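COMB10 (Helicobacter pylori, PDB 2BHV) is a VirB10-family core subunit of the Com type IV secretion system, here represented by its periplasmic domain. Local coordinates at residues F51-I56 / K63-V68; L159-T164 / V214-G219. All blocks are in the same frame, centred on the assembly; numbering follows the deposited sequence.

In the fold
Contacts 1 and 2 follow one another along the chain, their centres about 12 Å apart, and residues 51-56 and 214-219 lie against each other. Two probable backbone hydrogen bonds give the evidence: Gly219 N lies 2.7 Å from Leu52 O, and Ile216 N lies 2.9 Å from Ile56 O. Contact 1 belongs to the large mixed sheet, where strand 48-52 sits between 62-68 and 221-226; contact 2 belongs to a small antiparallel sheet ordered 56-57, 215-216, 161-162. Segment 51-56 passes from the large sheet to the small one, and 214-219 leads out of the small sheet toward strand 221-226. Contact 2 also touches the second subunit, whereas contact 1 touches no other chain of the assembly.

Contact 1: F51-I56 / K63-V68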
# COMPACT_ATOMS: atom_id res chain seq x y z
N PHE A 51 -27.88 -13.02 6.26
CA PHE A 51 -26.76 -13.66 5.60
C PHE A 51 -26.90 -13.55 4.09
O PHE A 51 -28.02 -13.52 3.58
CB PHE A 51 -26.60 -15.12 6.04
CG PHE A 51 -27.75 -16.03 5.66
CD1 PHE A 51 -27.75 -16.71 4.44
CD2 PHE A 51 -28.81 -16.25 6.54
CE1 PHE A 51 -28.79 -17.56 4.09
CE2 PHE A 51 -29.86 -17.08 6.19
CZ PHE A 51 -29.85 -17.74 4.97
N LEU A 52 -25.77 -13.48 3.39
CA LEU A 52 -25.77 -13.31 1.94
C LEU A 52 -25.96 -14.62 1.23
O LEU A 52 -25.25 -15.58 1.51
CB LEU A 52 -24.47 -12.70 1.48
CG LEU A 52 -24.07 -11.31 1.96
CD1 LEU A 52 -22.75 -10.91 1.31
CD2 LEU A 52 -25.15 -10.27 1.66
N ILE A 53 -26.93 -14.65 0.31
CA ILE A 53 -27.18 -15.81 -0.55
C ILE A 53 -26.30 -15.71 -1.78
O ILE A 53 -25.88 -16.72 -2.32
CB ILE A 53 -28.68 -15.90 -0.95
CG1 ILE A 53 -29.53 -16.18 0.28
CG2 ILE A 53 -28.90 -16.97 -2.00
CD1 ILE A 53 -30.98 -15.75 0.13
N THR A 54 -26.01 -14.49 -2.19
CA THR A 54 -25.24 -14.19 -3.39
C THR A 54 -23.92 -13.54 -2.98
O THR A 54 -23.91 -12.75 -2.06
CB THR A 54 -26.03 -13.21 -4.26
OG1 THR A 54 -27.06 -13.94 -4.94
CG2 THR A 54 -25.15 -12.48 -5.29
N PRO A 55 -22.81 -13.89 -3.66
CA PRO A 55 -21.54 -13.23 -3.32
C PRO A 55 -21.45 -11.80 -3.87
O PRO A 55 -22.21 -11.42 -4.75
CB PRO A 55 -20.50 -14.12 -4.01
CG PRO A 55 -21.20 -14.72 -5.13
CD PRO A 55 -22.64 -14.89 -4.72
N ILE A 56 -20.53 -11.02 -3.31
CA ILE A 56 -20.19 -9.69 -3.79
C ILE A 56 -18.73 -9.67 -4.25
O ILE A 56 -17.82 -9.66 -3.40
CB ILE A 56 -20.34 -8.64 -2.67
CG1 ILE A 56 -21.79 -8.57 -2.18
CG2 ILE A 56 -19.87 -7.27 -3.14
CD1 ILE A 56 -21.99 -7.59 -1.02
N LYS A 63 -25.79 -7.47 -8.46
CA LYS A 63 -26.92 -7.66 -7.54
C LYS A 63 -26.59 -8.60 -6.37
O LYS A 63 -25.82 -9.55 -6.52
CB LYS A 63 -28.14 -8.19 -8.32
CG LYS A 63 -29.41 -8.38 -7.50
CD LYS A 63 -30.65 -8.65 -8.38
CE LYS A 63 -30.86 -10.15 -8.65
NZ LYS A 63 -32.24 -10.45 -9.12
N VAL A 64 -27.17 -8.32 -5.21
CA VAL A 64 -26.95 -9.16 -4.02
C VAL A 64 -28.27 -9.50 -3.37
O VAL A 64 -29.17 -8.66 -3.30
CB VAL A 64 -26.00 -8.48 -2.98
CG1 VAL A 64 -26.60 -7.19 -2.44
CG2 VAL A 64 -25.69 -9.41 -1.85
N ILE A 65 -28.39 -10.74 -2.90
CA ILE A 65 -29.57 -11.17 -2.17
C ILE A 65 -29.16 -11.64 -0.77
O ILE A 65 -28.29 -12.49 -0.63
CB ILE A 65 -30.31 -12.29 -2.91
CG1 ILE A 65 -30.64 -11.86 -4.34
CG2 ILE A 65 -31.58 -12.67 -2.16
CD1 ILE A 65 -30.99 -13.02 -5.24
N ALA A 66 -29.79 -11.07 0.25
CA ALA A 66 -29.59 -11.52 1.62
C ALA A 66 -30.89 -12.09 2.19
O ALA A 66 -31.99 -11.83 1.68
CB ALA A 66 -29.09 -10.39 2.46
N GLN A 67 -30.77 -12.86 3.26
CA GLN A 67 -31.92 -13.40 3.93
C GLN A 67 -31.96 -13.04 5.41
O GLN A 67 -31.01 -13.27 6.12
CB GLN A 67 -31.95 -14.90 3.77
CG GLN A 67 -33.28 -15.47 4.12
CD GLN A 67 -33.31 -16.94 4.03
OE1 GLN A 67 -33.42 -17.62 5.04
NE2 GLN A 67 -33.23 -17.46 2.81
N VAL A 68 -33.08 -12.49 5.85
CA VAL A 68 -33.22 -12.00 7.22
C VAL A 68 -33.28 -13.17 8.19
O VAL A 68 -33.97 -14.16 7.95
CB VAL A 68 -34.46 -11.10 7.37
CG1 VAL A 68 -34.52 -10.54 8.78
CG2 VAL A 68 -34.40 -9.97 6.38
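An antiparallel strand pair of the large mixed sheet, 48-52 against 62-68, brings Phe51 and Leu52 opposite Gln67 and Ala66. Phe51 and Gln67 form the hydrogen-bonded pair: Gln67 N gives a 2.8 Å bond to Phe51 O, in the carbonyl plane, and Phe51 N returns one of 3.1 Å to Gln67 O, its donor tilted 26° from the Gln67 carbonyl plane. On their face of the sheet the two side chains run alongside each other. Phe51 CG lies between the backbone N and the carbonyl carbon (chi1 64°), which carries the ring alongside Gln67, and Gln67 CB makes a CH-pi contact 4.0 Å from the ring centroid; the Gln67 amide is turned 57° from the ring. Beyond Leu52 the strand gives way to a loop, yet Ile53 N still reaches Ile65 O at 2.7 Å, and Thr54 N adds a weak bond to the same oxygen. On the Leu52 face, Leu52 CD2 rests 3.7 Å from Val64 CG2 and also meets Ala66 CB. Val64 and Ala66 continue onto Trp107 of strand 103-111. Hydrogen-bonded and non-hydrogen-bonded pairs in succession, with one side-chain face buried, mark two antiparallel neighbours in a beta sheet.

Contact 2: L159-T164 / V214-G219; sequences LLIGIT and VVIREG
Gly162 and Val215 exchange two backbone hydrogen bonds: Val215 N meets Gly162 O at 2.9 Å with an almost straight N-H...O angle of 176°, and Gly162 N meets Val215 O at 2.9 Å with a more bent angle of 148°. A third bond, Arg217 N to Leu160 O at 2.8 Å, extends the ladder past the non-hydrogen-bonded pair Ile161 and Ile216.

Aliphatic contacts accompany this backbone pairing. Ile161 and Val214 lie alongside each other, with Ile161 CG2 4.0 Å from Val214 CG1. The other branch of Val214, CG2, comes within 3.9 Å of Ile163 CG2, so its two methyls serve two isoleucines. Ile216 CG2 meets Leu159 CD2 at 4.0 Å.

Arg217 makes a different kind of approach. Its chain bends at chi2 (85°) and returns over the neighbouring strand, so that Gly162 CA lies over one face of the Arg217 guanidinium, 4.2 Å from its plane and above the centre of the group. Nearer the backbone, Arg217 CB packs against Leu160 CB.

Farther out, Ser220 OG hydrogen-bonds to both Leu160 N and Arg217 O, tying the two segments together through one hydroxyl. Strand 56-57 flanks strand 215-216 on the side away from 161-162, which leaves 215-216 as the middle strand of the three. Across the dimer, Gln187 OE1 of the second subunit accepts a hydrogen bond from Leu159 N, while Ile196 of that subunit packs on Ile216 and Ile203 of the same subunit on Ile163. The result is a short antiparallel beta ladder at the edge of a three-stranded sheet, carrying part of a subunit interface.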
# COMPACT_ATOMS: atom_id res chain seq x y z
N LEU A 159 -18.03 -11.45 8.01
CA LEU A 159 -17.89 -11.58 6.57
C LEU A 159 -16.85 -12.63 6.22
O LEU A 159 -15.79 -12.70 6.84
CB LEU A 159 -17.48 -10.24 5.94
CG LEU A 159 -18.39 -9.03 6.13
CD1 LEU A 159 -17.71 -7.76 5.63
CD2 LEU A 159 -19.73 -9.24 5.46
N LEU A 160 -17.17 -13.47 5.23
CA LEU A 160 -16.19 -14.37 4.65
C LEU A 160 -15.50 -13.68 3.49
O LEU A 160 -16.06 -13.58 2.39
CB LEU A 160 -16.87 -15.64 4.19
CG LEU A 160 -16.96 -16.76 5.22
CD1 LEU A 160 -18.06 -16.48 6.25
CD2 LEU A 160 -17.22 -18.09 4.50
N ILE A 161 -14.29 -13.20 3.74
CA ILE A 161 -13.60 -12.33 2.79
C ILE A 161 -12.40 -13.01 2.15
O ILE A 161 -11.45 -13.36 2.84
CB ILE A 161 -13.13 -11.02 3.43
CG1 ILE A 161 -14.30 -10.27 4.08
CG2 ILE A 161 -12.44 -10.15 2.39
CD1 ILE A 161 -13.91 -9.36 5.22
N GLY A 162 -12.47 -13.19 0.84
CA GLY A 162 -11.33 -13.67 0.05
C GLY A 162 -10.65 -12.52 -0.66
O GLY A 162 -11.33 -11.67 -1.24
N ILE A 163 -9.32 -12.47 -0.61
CA ILE A 163 -8.57 -11.38 -1.26
C ILE A 163 -7.35 -11.91 -2.01
O ILE A 163 -6.25 -11.93 -1.46
CB ILE A 163 -8.06 -10.31 -0.26
CG1 ILE A 163 -9.06 -10.04 0.85
CG2 ILE A 163 -7.70 -9.02 -0.99
CD1 ILE A 163 -8.44 -9.35 2.05
N THR A 164 -7.53 -12.31 -3.27
CA THR A 164 -6.39 -12.66 -4.11
C THR A 164 -5.78 -11.37 -4.68
O THR A 164 -6.38 -10.29 -4.56
CB THR A 164 -6.78 -13.64 -5.24
OG1 THR A 164 -7.81 -13.06 -6.05
CG2 THR A 164 -7.27 -14.98 -4.66
N VAL A 214 -11.34 -8.28 -4.24
CA VAL A 214 -11.93 -8.62 -2.97
C VAL A 214 -13.29 -9.25 -3.21
O VAL A 214 -14.16 -8.68 -3.87
CB VAL A 214 -12.11 -7.40 -2.09
CG1 VAL A 214 -12.80 -7.78 -0.79
CG2 VAL A 214 -10.79 -6.76 -1.81
N VAL A 215 -13.48 -10.45 -2.66
CA VAL A 215 -14.76 -11.10 -2.74
C VAL A 215 -15.31 -11.25 -1.33
O VAL A 215 -14.57 -11.62 -0.41
CB VAL A 215 -14.68 -12.46 -3.48
CG1 VAL A 215 -15.94 -13.28 -3.24
CG2 VAL A 215 -14.47 -12.23 -4.97
N ILE A 216 -16.59 -10.94 -1.17
CA ILE A 216 -17.31 -11.26 0.04
C ILE A 216 -18.22 -12.45 -0.30
O ILE A 216 -19.22 -12.30 -1.00
CB ILE A 216 -18.08 -10.04 0.55
CG1 ILE A 216 -17.07 -8.95 0.95
CG2 ILE A 216 -18.94 -10.42 1.75
CD1 ILE A 216 -17.66 -7.59 1.11
N ARG A 217 -17.83 -13.64 0.17
CA ARG A 217 -18.50 -14.89 -0.21
C ARG A 217 -19.94 -14.97 0.29
O ARG A 217 -20.29 -14.39 1.31
CB ARG A 217 -17.73 -16.10 0.31
CG ARG A 217 -16.70 -16.70 -0.65
CD ARG A 217 -15.37 -15.96 -0.54
NE ARG A 217 -14.20 -16.81 -0.83
CZ ARG A 217 -13.41 -17.37 0.09
NH1 ARG A 217 -13.63 -17.19 1.40
NH2 ARG A 217 -12.37 -18.11 -0.31
N GLU A 218 -20.77 -15.70 -0.43
CA GLU A 218 -22.09 -16.03 0.07
C GLU A 218 -21.95 -16.78 1.40
O GLU A 218 -20.98 -17.50 1.61
CB GLU A 218 -22.87 -16.84 -0.98
CG GLU A 218 -22.41 -18.28 -1.18
CD GLU A 218 -21.22 -18.44 -2.12
OE1 GLU A 218 -20.44 -17.48 -2.32
OE2 GLU A 218 -21.06 -19.55 -2.66
N GLY A 219 -22.91 -16.61 2.29
CA GLY A 219 -22.82 -17.16 3.63
C GLY A 219 -22.27 -16.15 4.61
O GLY A 219 -22.31 -16.35 5.83